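Local coordinates for protein HhaI Restriction Endonuclease (PDB 6UKF) that cleaves double-stranded DNA at GCGC sites as a restriction endonuclease, probably with the help of divalent metal ions, at residues N239-L242 / F243-N246; I137-I141 / E142-H146. All coordinates share one frame; numbering follows the deposited sequence.

Contact 1 is a surface cap on the start of the C-terminal helix 242-255, whereas contact 2 is largely buried where edge strand 136-140 runs into the loop before strand 148-156. Their centres lie about 10 Å apart and they meet by packing, Leu245 CD1 3.5 Å from Ile137 CG2 and Ile244 CD1 against the His146 ring. The helix thus leans on the strand whose exit contact 2 describes. Their chemistry follows their place. In 239-242/243-246 a serine oxygen accepts from backbone N-H groups; in 137-141/142-146 the turn bonds are purely backbone, and phenylalanine and isoleucine side chains fill the interior. Nearest atoms lie about 15 Å (contact 1) and about 10 Å (contact 2) from the DNA.

Contact 1: N239-L242 / F243-N246; sequences NISL and FILN. With EDO (1,2-ethanediol), chain G.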
ATOM      1  N   ASN A 239      13.830 -20.088   0.098  1.00 14.39           N
ATOM      2  CA  ASN A 239      13.795 -21.553   0.105  1.00 13.13           C
ATOM      3  C   ASN A 239      12.401 -22.078  -0.234  1.00 13.90           C
ATOM      4  O   ASN A 239      11.846 -22.941   0.450  1.00 18.09           O
ATOM      5  CB  ASN A 239      14.237 -22.097   1.461  1.00 15.14           C
ATOM      6  CG  ASN A 239      13.299 -21.703   2.569  1.00 19.28           C
ATOM      7  OD1 ASN A 239      12.442 -20.837   2.390  1.00 21.23           O
ATOM      8  ND2 ASN A 239      13.464 -22.316   3.732  1.00 23.42           N
ATOM      9  N   ILE A 240      11.816 -21.566  -1.314  1.00 12.40           N
ATOM     10  CA  ILE A 240      10.454 -21.944  -1.677  1.00 11.30           C
ATOM     11  C   ILE A 240      10.446 -23.366  -2.222  1.00 11.52           C
ATOM     12  O   ILE A 240      11.245 -23.716  -3.098  1.00 12.51           O
ATOM     13  CB  ILE A 240       9.895 -20.954  -2.710  1.00 12.12           C
ATOM     14  CG1 ILE A 240       9.873 -19.536  -2.134  1.00 13.01           C
ATOM     15  CG2 ILE A 240       8.503 -21.379  -3.160  1.00 13.50           C
ATOM     16  CD1 ILE A 240       9.621 -18.462  -3.175  1.00 15.56           C
ATOM     17  N   SER A 241       9.526 -24.188  -1.716  1.00 10.82           N
ATOM     18  CA  SER A 241       9.383 -25.553  -2.210  1.00 10.17           C
ATOM     19  C   SER A 241       9.025 -25.552  -3.690  1.00  9.92           C
ATOM     20  O   SER A 241       8.016 -24.966  -4.094  1.00 10.35           O
ATOM     21  CB  SER A 241       8.288 -26.279  -1.432  1.00 11.59           C
ATOM     22  OG  SER A 241       7.930 -27.485  -2.090  1.00 11.96           O
ATOM     23  N   LEU A 242       9.833 -26.241  -4.497  1.00  9.26           N
ATOM     24  CA  LEU A 242       9.519 -26.341  -5.917  1.00  9.27           C
ATOM     25  C   LEU A 242       8.283 -27.195  -6.160  1.00  8.85           C
ATOM     26  O   LEU A 242       7.612 -27.036  -7.185  1.00  9.42           O
ATOM     27  CB  LEU A 242      10.706 -26.916  -6.684  1.00  9.80           C
ATOM     28  CG  LEU A 242      12.023 -26.146  -6.609  1.00 12.21           C
ATOM     29  CD1 LEU A 242      12.994 -26.701  -7.639  1.00 13.39           C
ATOM     30  CD2 LEU A 242      11.815 -24.653  -6.810  1.00 15.06           C
ATOM     31  N   PHE A 243       7.977 -28.109  -5.241  1.00  9.21           N
ATOM     32  CA  PHE A 243       6.775 -28.923  -5.371  1.00  9.56           C
ATOM     33  C   PHE A 243       5.525 -28.070  -5.199  1.00  9.46           C
ATOM     34  O   PHE A 243       4.583 -28.154  -5.998  1.00  9.74           O
ATOM     35  CB  PHE A 243       6.823 -30.046  -4.335  1.00 10.38           C
ATOM     36  CG  PHE A 243       5.599 -30.897  -4.315  1.00 12.52           C
ATOM     37  CD1 PHE A 243       5.409 -31.883  -5.264  1.00 16.84           C
ATOM     38  CD2 PHE A 243       4.631 -30.708  -3.345  1.00 18.02           C
ATOM     39  CE1 PHE A 243       4.274 -32.665  -5.248  1.00 20.70           C
ATOM     40  CE2 PHE A 243       3.495 -31.485  -3.321  1.00 20.52           C
ATOM     41  CZ  PHE A 243       3.314 -32.467  -4.274  1.00 20.53           C
ATOM     42  N   ILE A 244       5.504 -27.230  -4.163  1.00  9.52           N
ATOM     43  CA  ILE A 244       4.392 -26.302  -3.979  1.00 10.14           C
ATOM     44  C   ILE A 244       4.312 -25.332  -5.149  1.00  8.61           C
ATOM     45  O   ILE A 244       3.226 -25.043  -5.667  1.00  8.82           O
ATOM     46  CB  ILE A 244       4.537 -25.571  -2.630  1.00 12.07           C
ATOM     47  CG1 ILE A 244       4.497 -26.590  -1.487  1.00 15.05           C
ATOM     48  CG2 ILE A 244       3.461 -24.496  -2.484  1.00 13.21           C
ATOM     49  CD1 ILE A 244       4.604 -25.994  -0.110  1.00 19.55           C
ATOM     50  N   LEU A 245       5.460 -24.814  -5.582  1.00  8.64           N
ATOM     51  CA  LEU A 245       5.480 -23.869  -6.691  1.00  9.34           C
ATOM     52  C   LEU A 245       4.799 -24.457  -7.921  1.00  8.66           C
ATOM     53  O   LEU A 245       3.972 -23.802  -8.565  1.00  9.13           O
ATOM     54  CB  LEU A 245       6.928 -23.509  -7.007  1.00 11.03           C
ATOM     55  CG  LEU A 245       7.167 -22.463  -8.093  1.00 15.09           C
ATOM     56  CD1 LEU A 245       6.907 -21.075  -7.541  1.00 17.37           C
ATOM     57  CD2 LEU A 245       8.580 -22.593  -8.629  1.00 18.38           C
ATOM     58  N   ASN A 246       5.129 -25.702  -8.258  1.00  8.62           N
ATOM     59  CA  ASN A 246       4.585 -26.300  -9.471  1.00  9.60           C
ATOM     60  C   ASN A 246       3.085 -26.543  -9.356  1.00  9.41           C
ATOM     61  O   ASN A 246       2.337 -26.262 -10.297  1.00  9.90           O
ATOM     62  CB  ASN A 246       5.331 -27.591  -9.808  1.00 12.21           C
ATOM     63  CG  ASN A 246       6.682 -27.332 -10.446  1.00 16.69           C
ATOM     64  OD1 ASN A 246       6.936 -26.249 -10.976  1.00 22.36           O
ATOM     65  ND2 ASN A 246       7.553 -28.331 -10.407  1.00 18.69           N
TER
HETATM   66  C1  EDO G 704      14.865 -16.740   3.880  1.00 25.30           C
HETATM   67  O1  EDO G 704      15.680 -16.951   4.997  1.00 26.52           O
HETATM   68  C2  EDO G 704      13.478 -17.216   3.905  1.00 31.83           C
HETATM   69  O2  EDO G 704      13.391 -18.515   4.411  1.00 32.66           O
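The carboxamide of Asn246 carries Leu242 O over one face: the oxygen sits 3.4 Å from Asn246 CG and 3.5 Å from Asn246 ND2, close to CG but offset. Such a position rules out a good bond from ND2, and the oxygen is instead gripped by the backbone, with Asn246 N to Leu242 O at 3.0 Å. The Phe243 ring swings outward, leaving its CB alone beside Ser241 OG. The amide of Asn239, before the helix, meets a 1,2-ethanediol molecule through OD1, a weak bond to a probable crystallisation additive.

Ser241 is the N-cap of helix 242-255. Its hydroxyl is placed opposite the backbone N (chi1 167°), which turns OG back over the first turn. There it accepts from Ile244 N at 3.2 Å along a nearly straight N-H line of 174°, while the bond from Phe243 N to the same OG, also 3.2 Å, is bent to 122° and weak. Ser241 O completes the turn by accepting from Leu245 N at 3.0 Å. Alongside the cap, Ile244 CG1 lies 3.6 Å from Ser241 OG, so the aliphatic branch shields one flank of the hydroxyl. Leu242 CD2 and Leu245 CD2 touch only loosely, at 4.2 Å. Ile240 and Leu245 both rest on Ile137 and Tyr147, joining this helix start to the edge of the neighbouring sheet.

One hydroxyl serves two amides of the first turn, which lie too early in the helix for an i-to-i+4 carbonyl within it; the straight bond from Ile244 N probably contributes more than the weak one, consistent with Ser241 marking the helix start.

Contact 2: I137-I141 / E142-H146; sequences IIFPI and EHFEH. With PO4 (phosphate ion), chain Q.
The end of strand 136-140, an outer strand of the mixed sheet, passes here into two overlapping turns that lead toward strand 148-156. Pro140 O accepts from His143 N at 2.9 Å, and Ile141 O from Phe144 N at 3.1 Å. Both bonds span three residues, and Ile141 and Glu142 have the backbone angles of a type I turn. Beside the first turn the Glu142 side chain folds back over Pro140, the two side chains crossing at about a right angle, with Glu142 OE1 3.3 Å from Pro140 CB. Placing CG between the backbone N and carbonyl carbon (chi1 57°), then bending at chi2, brings it there.

At the second turn, the strand's aromatic residue meets the turn's. Phe144 CD1 lies in the plane of the Phe139 ring at its edge, 3.8 Å from Phe139 CE1, with the ring planes at 68°. Ile141 CD1 reaches the same Phe144 CD1 at 4.0 Å. Phe129 of the adjacent strand 126-132 meets Phe144 edge-to-face, and Ile117 of helix 110-123 touches it too, so the turn is packed between sheet and helix. Farther along, Glu145 pairs with Lys118 in a salt bridge, and Glu145 CD lies over one face of the His146 ring, offset toward its rim. At that ring's edge His146 ND1 donates to O4 of a phosphate ion, 2.7 Å and 174°; Lys237 NZ holds the same ion, probably taken from the crystallisation liquor.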
ATOM      1  N   ILE A 137       6.739 -15.945 -10.180  1.00  9.61           N
ATOM      2  CA  ILE A 137       6.148 -16.875  -9.228  1.00 10.04           C
ATOM      3  C   ILE A 137       4.699 -16.455  -9.042  1.00  9.53           C
ATOM      4  O   ILE A 137       4.429 -15.311  -8.659  1.00 10.19           O
ATOM      5  CB  ILE A 137       6.897 -16.843  -7.886  1.00 11.82           C
ATOM      6  CG1 ILE A 137       8.350 -17.290  -8.079  1.00 13.45           C
ATOM      7  CG2 ILE A 137       6.188 -17.711  -6.866  1.00 15.92           C
ATOM      8  CD1 ILE A 137       9.266 -16.909  -6.940  1.00 16.81           C
ATOM      9  N   ILE A 138       3.772 -17.365  -9.323  1.00  9.14           N
ATOM     10  CA  ILE A 138       2.341 -17.108  -9.208  1.00  8.33           C
ATOM     11  C   ILE A 138       1.768 -18.143  -8.255  1.00  8.76           C
ATOM     12  O   ILE A 138       2.003 -19.344  -8.427  1.00 10.01           O
ATOM     13  CB  ILE A 138       1.641 -17.202 -10.576  1.00  9.10           C
ATOM     14  CG1 ILE A 138       2.259 -16.212 -11.567  1.00 10.33           C
ATOM     15  CG2 ILE A 138       0.145 -16.951 -10.418  1.00 10.80           C
ATOM     16  CD1 ILE A 138       1.812 -16.423 -12.995  1.00 11.86           C
ATOM     17  N   PHE A 139       1.010 -17.692  -7.261  1.00  7.24           N
ATOM     18  CA  PHE A 139       0.511 -18.635  -6.274  1.00  8.14           C
ATOM     19  C   PHE A 139      -0.831 -18.189  -5.722  1.00  7.28           C
ATOM     20  O   PHE A 139      -1.112 -16.985  -5.658  1.00  7.41           O
ATOM     21  CB  PHE A 139       1.515 -18.850  -5.130  1.00  8.44           C
ATOM     22  CG  PHE A 139       1.788 -17.623  -4.312  1.00  8.21           C
ATOM     23  CD1 PHE A 139       0.979 -17.298  -3.236  1.00  8.85           C
ATOM     24  CD2 PHE A 139       2.866 -16.807  -4.602  1.00  8.71           C
ATOM     25  CE1 PHE A 139       1.234 -16.174  -2.474  1.00  9.93           C
ATOM     26  CE2 PHE A 139       3.128 -15.684  -3.842  1.00 10.17           C
ATOM     27  CZ  PHE A 139       2.311 -15.368  -2.776  1.00 10.18           C
ATOM     28  N   PRO A 140      -1.670 -19.133  -5.306  1.00  7.57           N
ATOM     29  CA  PRO A 140      -2.969 -18.781  -4.731  1.00  8.08           C
ATOM     30  C   PRO A 140      -2.832 -18.308  -3.294  1.00  7.71           C
ATOM     31  O   PRO A 140      -1.944 -18.735  -2.553  1.00  7.84           O
ATOM     32  CB  PRO A 140      -3.734 -20.109  -4.790  1.00  8.70           C
ATOM     33  CG  PRO A 140      -2.674 -21.140  -4.642  1.00  9.12           C
ATOM     34  CD  PRO A 140      -1.464 -20.593  -5.346  1.00  8.46           C
ATOM     35  N   ILE A 141      -3.753 -17.424  -2.900  1.00  7.87           N
ATOM     36  CA  ILE A 141      -3.710 -16.806  -1.574  1.00  8.00           C
ATOM     37  C   ILE A 141      -3.665 -17.847  -0.462  1.00  8.17           C
ATOM     38  O   ILE A 141      -3.026 -17.629   0.573  1.00  8.24           O
ATOM     39  CB  ILE A 141      -4.886 -15.810  -1.424  1.00  8.69           C
ATOM     40  CG1 ILE A 141      -4.870 -15.104  -0.063  1.00  9.74           C
ATOM     41  CG2 ILE A 141      -6.233 -16.502  -1.629  1.00  9.77           C
ATOM     42  CD1 ILE A 141      -3.608 -14.335   0.230  1.00 11.72           C
ATOM     43  N   GLU A 142      -4.317 -18.996  -0.656  1.00  8.41           N
ATOM     44  CA  GLU A 142      -4.355 -20.001   0.401  1.00  9.42           C
ATOM     45  C   GLU A 142      -2.982 -20.579   0.733  1.00  8.65           C
ATOM     46  O   GLU A 142      -2.844 -21.216   1.783  1.00  9.29           O
ATOM     47  CB  GLU A 142      -5.323 -21.131   0.041  1.00 12.04           C
ATOM     48  CG  GLU A 142      -5.016 -21.835  -1.264  1.00 14.70           C
ATOM     49  CD  GLU A 142      -5.824 -21.300  -2.434  1.00 14.24           C
ATOM     50  OE1 GLU A 142      -6.055 -22.071  -3.386  1.00 16.94           O
ATOM     51  OE2 GLU A 142      -6.217 -20.110  -2.425  1.00 11.49           O
ATOM     52  N   HIS A 143      -1.969 -20.374  -0.113  1.00  8.01           N
ATOM     53  CA  HIS A 143      -0.632 -20.904   0.130  1.00  8.55           C
ATOM     54  C   HIS A 143       0.393 -19.815   0.427  1.00  8.65           C
ATOM     55  O   HIS A 143       1.599 -20.057   0.316  1.00  9.35           O
ATOM     56  CB  HIS A 143      -0.177 -21.772  -1.039  1.00  8.89           C
ATOM     57  CG  HIS A 143      -0.908 -23.072  -1.125  1.00 11.03           C
ATOM     58  ND1 HIS A 143      -0.612 -24.027  -2.068  1.00 17.46           N
ATOM     59  CD2 HIS A 143      -1.918 -23.579  -0.380  1.00 13.49           C
ATOM     60  CE1 HIS A 143      -1.413 -25.063  -1.912  1.00 19.03           C
ATOM     61  NE2 HIS A 143      -2.216 -24.818  -0.894  1.00 16.32           N
ATOM     62  N   PHE A 144      -0.073 -18.641   0.852  1.00  8.17           N
ATOM     63  CA  PHE A 144       0.791 -17.479   1.042  1.00  8.36           C
ATOM     64  C   PHE A 144       2.026 -17.792   1.878  1.00  8.19           C
ATOM     65  O   PHE A 144       3.128 -17.327   1.562  1.00  8.72           O
ATOM     66  CB  PHE A 144      -0.031 -16.374   1.712  1.00  8.95           C
ATOM     67  CG  PHE A 144       0.611 -15.025   1.671  1.00  8.61           C
ATOM     68  CD1 PHE A 144       0.374 -14.171   0.611  1.00  9.23           C
ATOM     69  CD2 PHE A 144       1.437 -14.601   2.694  1.00  9.78           C
ATOM     70  CE1 PHE A 144       0.956 -12.923   0.565  1.00 10.49           C
ATOM     71  CE2 PHE A 144       2.023 -13.355   2.651  1.00  9.87           C
ATOM     72  CZ  PHE A 144       1.781 -12.516   1.585  1.00 10.86           C
ATOM     73  N   GLU A 145       1.864 -18.556   2.961  1.00  9.17           N
ATOM     74  CA  GLU A 145       2.963 -18.744   3.902  1.00 10.11           C
ATOM     75  C   GLU A 145       4.128 -19.519   3.301  1.00  9.42           C
ATOM     76  O   GLU A 145       5.233 -19.477   3.852  1.00 10.83           O
ATOM     77  CB  GLU A 145       2.467 -19.433   5.180  1.00 12.12           C
ATOM     78  CG  GLU A 145       2.176 -20.931   5.062  1.00 13.64           C
ATOM     79  CD  GLU A 145       0.840 -21.243   4.404  1.00 14.26           C
ATOM     80  OE1 GLU A 145       0.193 -20.354   3.951  1.00 13.71           O
ATOM     81  OE2 GLU A 145       0.447 -22.515   4.365  1.00 20.65           O
ATOM     82  N   HIS A 146       3.907 -20.236   2.201  1.00  8.71           N
ATOM     83  CA  HIS A 146       4.985 -20.970   1.556  1.00  9.43           C
ATOM     84  C   HIS A 146       5.900 -20.073   0.739  1.00  8.33           C
ATOM     85  O   HIS A 146       6.946 -20.540   0.274  1.00 10.19           O
ATOM     86  CB  HIS A 146       4.402 -22.069   0.667  1.00  9.75           C
ATOM     87  CG  HIS A 146       3.627 -23.098   1.426  1.00 11.14           C
ATOM     88  ND1 HIS A 146       4.220 -23.960   2.323  1.00 14.10           N
ATOM     89  CD2 HIS A 146       2.307 -23.397   1.431  1.00 13.52           C
ATOM     90  CE1 HIS A 146       3.298 -24.749   2.845  1.00 16.25           C
ATOM     91  NE2 HIS A 146       2.129 -24.429   2.320  1.00 15.83           N
TER
HETATM   92  P   PO4 Q 714       7.236 -23.617   4.130  1.00 19.72           P
HETATM   93  O1  PO4 Q 714       8.526 -22.839   4.035  1.00 20.22           O
HETATM   94  O2  PO4 Q 714       7.431 -24.796   5.049  1.00 23.69           O
HETATM   95  O3  PO4 Q 714       6.144 -22.729   4.674  1.00 24.24           O
HETATM   96  O4  PO4 Q 714       6.838 -24.111   2.761  1.00 18.11           O